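Local atomic coordinates of glycerol-3-phosphate dehydrogenase [NAD(P)+] (Coxiella burnetii, PDB entry 3K96), a protein that probably catalyses the NAD(P)H-dependent reduction of dihydroxyacetone phosphate to sn-glycerol 3-phosphate, the precursor of phospholipids. Residues Ala157-Pro162 against Thr174-Ala179. Residues are numbered along the deposited sequence; the frame is centred on the assembly and turned at random.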
ATOM      1  N   ALA A 157      24.454  -4.498   9.794  1.00 26.97           N
ATOM      2  CA  ALA A 157      23.004  -4.498   9.961  1.00 27.15           C
ATOM      3  C   ALA A 157      22.373  -3.350   9.199  1.00 27.32           C
ATOM      4  O   ALA A 157      23.000  -2.310   9.009  1.00 27.67           O
ATOM      5  CB  ALA A 157      22.616  -4.393  11.445  1.00 25.06           C
ATOM      6  N   VAL A 158      21.126  -3.561   8.778  1.00 27.10           N
ATOM      7  CA  VAL A 158      20.352  -2.545   8.079  1.00 26.69           C
ATOM      8  C   VAL A 158      19.032  -2.367   8.799  1.00 26.87           C
ATOM      9  O   VAL A 158      18.402  -3.333   9.207  1.00 27.47           O
ATOM     10  CB  VAL A 158      20.094  -2.905   6.596  1.00 27.39           C
ATOM     11  CG1 VAL A 158      19.442  -4.258   6.472  1.00 24.58           C
ATOM     12  CG2 VAL A 158      19.229  -1.815   5.894  1.00 24.74           C
ATOM     13  N   ILE A 159      18.644  -1.117   9.002  0.50 27.29           N
ATOM     14  CA  ILE A 159      17.379  -0.796   9.635  0.50 27.41           C
ATOM     15  C   ILE A 159      16.564  -0.071   8.552  0.50 27.86           C
ATOM     16  O   ILE A 159      17.033   0.908   7.962  0.50 27.26           O
ATOM     17  CB  ILE A 159      17.572   0.057  10.883  0.50 27.44           C
ATOM     18  CG1 ILE A 159      16.257   0.166  11.657  0.50 27.29           C
ATOM     19  CG2 ILE A 159      18.142   1.431  10.510  0.50 27.66           C
ATOM     20  CD1 ILE A 159      16.398   0.914  12.975  0.50 26.35           C
ATOM     21  N   SER A 160      15.362  -0.576   8.289  1.00 28.05           N
ATOM     22  CA  SER A 160      14.527  -0.066   7.218  1.00 29.72           C
ATOM     23  C   SER A 160      13.058  -0.341   7.429  1.00 29.78           C
ATOM     24  O   SER A 160      12.679  -1.427   7.818  1.00 29.88           O
ATOM     25  CB  SER A 160      14.948  -0.731   5.922  1.00 28.84           C
ATOM     26  OG  SER A 160      14.513  -0.002   4.797  1.00 32.52           O
ATOM     27  N   GLY A 161      12.239   0.669   7.180  1.00 30.45           N
ATOM     28  CA  GLY A 161      10.789   0.539   7.303  1.00 31.14           C
ATOM     29  C   GLY A 161      10.079   1.853   7.041  1.00 30.52           C
ATOM     30  O   GLY A 161      10.730   2.851   6.699  1.00 30.07           O
ATOM     31  N   PRO A 162       8.729   1.859   7.174  1.00 29.88           N
ATOM     32  CA  PRO A 162       7.991   3.106   6.997  1.00 30.19           C
ATOM     33  C   PRO A 162       8.294   3.995   8.187  1.00 28.99           C
ATOM     34  O   PRO A 162       7.764   3.789   9.278  1.00 29.86           O
ATOM     35  CB  PRO A 162       6.524   2.667   6.986  1.00 30.46           C
ATOM     36  CG  PRO A 162       6.499   1.366   7.713  1.00 31.08           C
ATOM     37  CD  PRO A 162       7.860   0.738   7.550  1.00 30.25           C
ATOM     38  N   THR A 174       5.734   3.791  15.316  1.00 30.65           N
ATOM     39  CA  THR A 174       6.515   3.471  14.150  1.00 29.92           C
ATOM     40  C   THR A 174       7.039   2.065  14.272  1.00 30.73           C
ATOM     41  O   THR A 174       7.346   1.602  15.393  1.00 30.35           O
ATOM     42  CB  THR A 174       7.705   4.440  14.049  1.00 31.22           C
ATOM     43  OG1 THR A 174       7.199   5.775  13.881  1.00 34.37           O
ATOM     44  CG2 THR A 174       8.625   4.084  12.875  1.00 27.50           C
ATOM     45  N   ALA A 175       7.130   1.371  13.130  1.00 29.56           N
ATOM     46  CA  ALA A 175       7.665   0.008  13.107  1.00 28.66           C
ATOM     47  C   ALA A 175       8.630  -0.126  11.942  1.00 28.35           C
ATOM     48  O   ALA A 175       8.322   0.296  10.836  1.00 27.48           O
ATOM     49  CB  ALA A 175       6.533  -1.011  13.014  1.00 28.47           C
ATOM     50  N   VAL A 176       9.821  -0.681  12.205  1.00 27.59           N
ATOM     51  CA  VAL A 176      10.837  -0.882  11.183  1.00 26.45           C
ATOM     52  C   VAL A 176      11.452  -2.269  11.319  1.00 27.61           C
ATOM     53  O   VAL A 176      11.324  -2.925  12.357  1.00 27.07           O
ATOM     54  CB  VAL A 176      11.977   0.151  11.251  1.00 27.53           C
ATOM     55  CG1 VAL A 176      11.474   1.561  10.925  1.00 27.39           C
ATOM     56  CG2 VAL A 176      12.672   0.100  12.642  1.00 25.17           C
ATOM     57  N   SER A 177      12.089  -2.735  10.251  1.00 28.59           N
ATOM     58  CA  SER A 177      12.761  -4.029  10.285  1.00 30.38           C
ATOM     59  C   SER A 177      14.247  -3.798  10.524  1.00 29.70           C
ATOM     60  O   SER A 177      14.782  -2.748  10.192  1.00 28.18           O
ATOM     61  CB  SER A 177      12.584  -4.787   8.967  1.00 31.13           C
ATOM     62  OG  SER A 177      11.215  -5.080   8.700  1.00 36.61           O
ATOM     63  N   LEU A 178      14.896  -4.789  11.107  1.00 30.01           N
ATOM     64  CA  LEU A 178      16.334  -4.739  11.310  1.00 29.74           C
ATOM     65  C   LEU A 178      16.916  -6.106  10.943  1.00 28.88           C
ATOM     66  O   LEU A 178      16.576  -7.125  11.553  1.00 29.56           O
ATOM     67  CB  LEU A 178      16.663  -4.337  12.732  1.00 30.41           C
ATOM     68  CG  LEU A 178      18.128  -4.063  13.020  1.00 32.72           C
ATOM     69  CD1 LEU A 178      18.257  -3.082  14.194  1.00 35.73           C
ATOM     70  CD2 LEU A 178      18.907  -5.352  13.263  1.00 32.06           C
ATOM     71  N   ALA A 179      17.734  -6.110   9.889  1.00 28.36           N
ATOM     72  CA  ALA A 179      18.405  -7.301   9.386  1.00 27.98           C
ATOM     73  C   ALA A 179      19.902  -7.183   9.589  1.00 27.65           C
ATOM     74  O   ALA A 179      20.493  -6.128   9.346  1.00 28.33           O
ATOM     75  CB  ALA A 179      18.105  -7.509   7.896  1.00 26.48           C
TER
HETATM   76  O   HOH W   1       5.797   2.600  10.929  1.00 30.20           O
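Val158 and Ala179 form one hydrogen-bonded pair of an antiparallel ladder, with Val158 N to Ala179 O at 2.7 Å and Ala179 N to Val158 O at 2.9 Å. Ser160 and Ser177 form the next, with Ser177 N 2.8 Å from Ser160 O. Past Gly161 a water replaces one direct bond, accepting from Ala175 N and probably donating to Pro162 O, 2.8 Å away. Pro162, lacking an N-H, sets its CD against Ala175 O at 3.3 Å.

Among the apolar contacts, the Val158 branch CG1 lies between its own N and carbonyl carbon (chi1 55°) and meets Ala179 CB at 3.8 Å; the small alanine leaves room for it. On the other face the side chains of Val176 and Ile159 cross, CG2 to CG1 at 3.7 Å in one of two modelled conformers of Ile159, while Val176 CG1 lies against Gly161 CA. Glycine suits that place, because a CB would run into Val176 CA. Gly161 is a predicted sn-glycerol 3-phosphate-binding residue, so the ladder leads directly into the probable substrate site.

Within the Rossmann-like N-terminal domain, these strands make the antiparallel step of the mixed sheet, flanked by strands 128-131 and 198-203. Helix 183-193 packs on Ala157, Ile159 and Leu178, and helix 206-228 on Val158, Ser160 and Ala179, while Pro162 and Ala175 meet helix 264-275 and the second subunit.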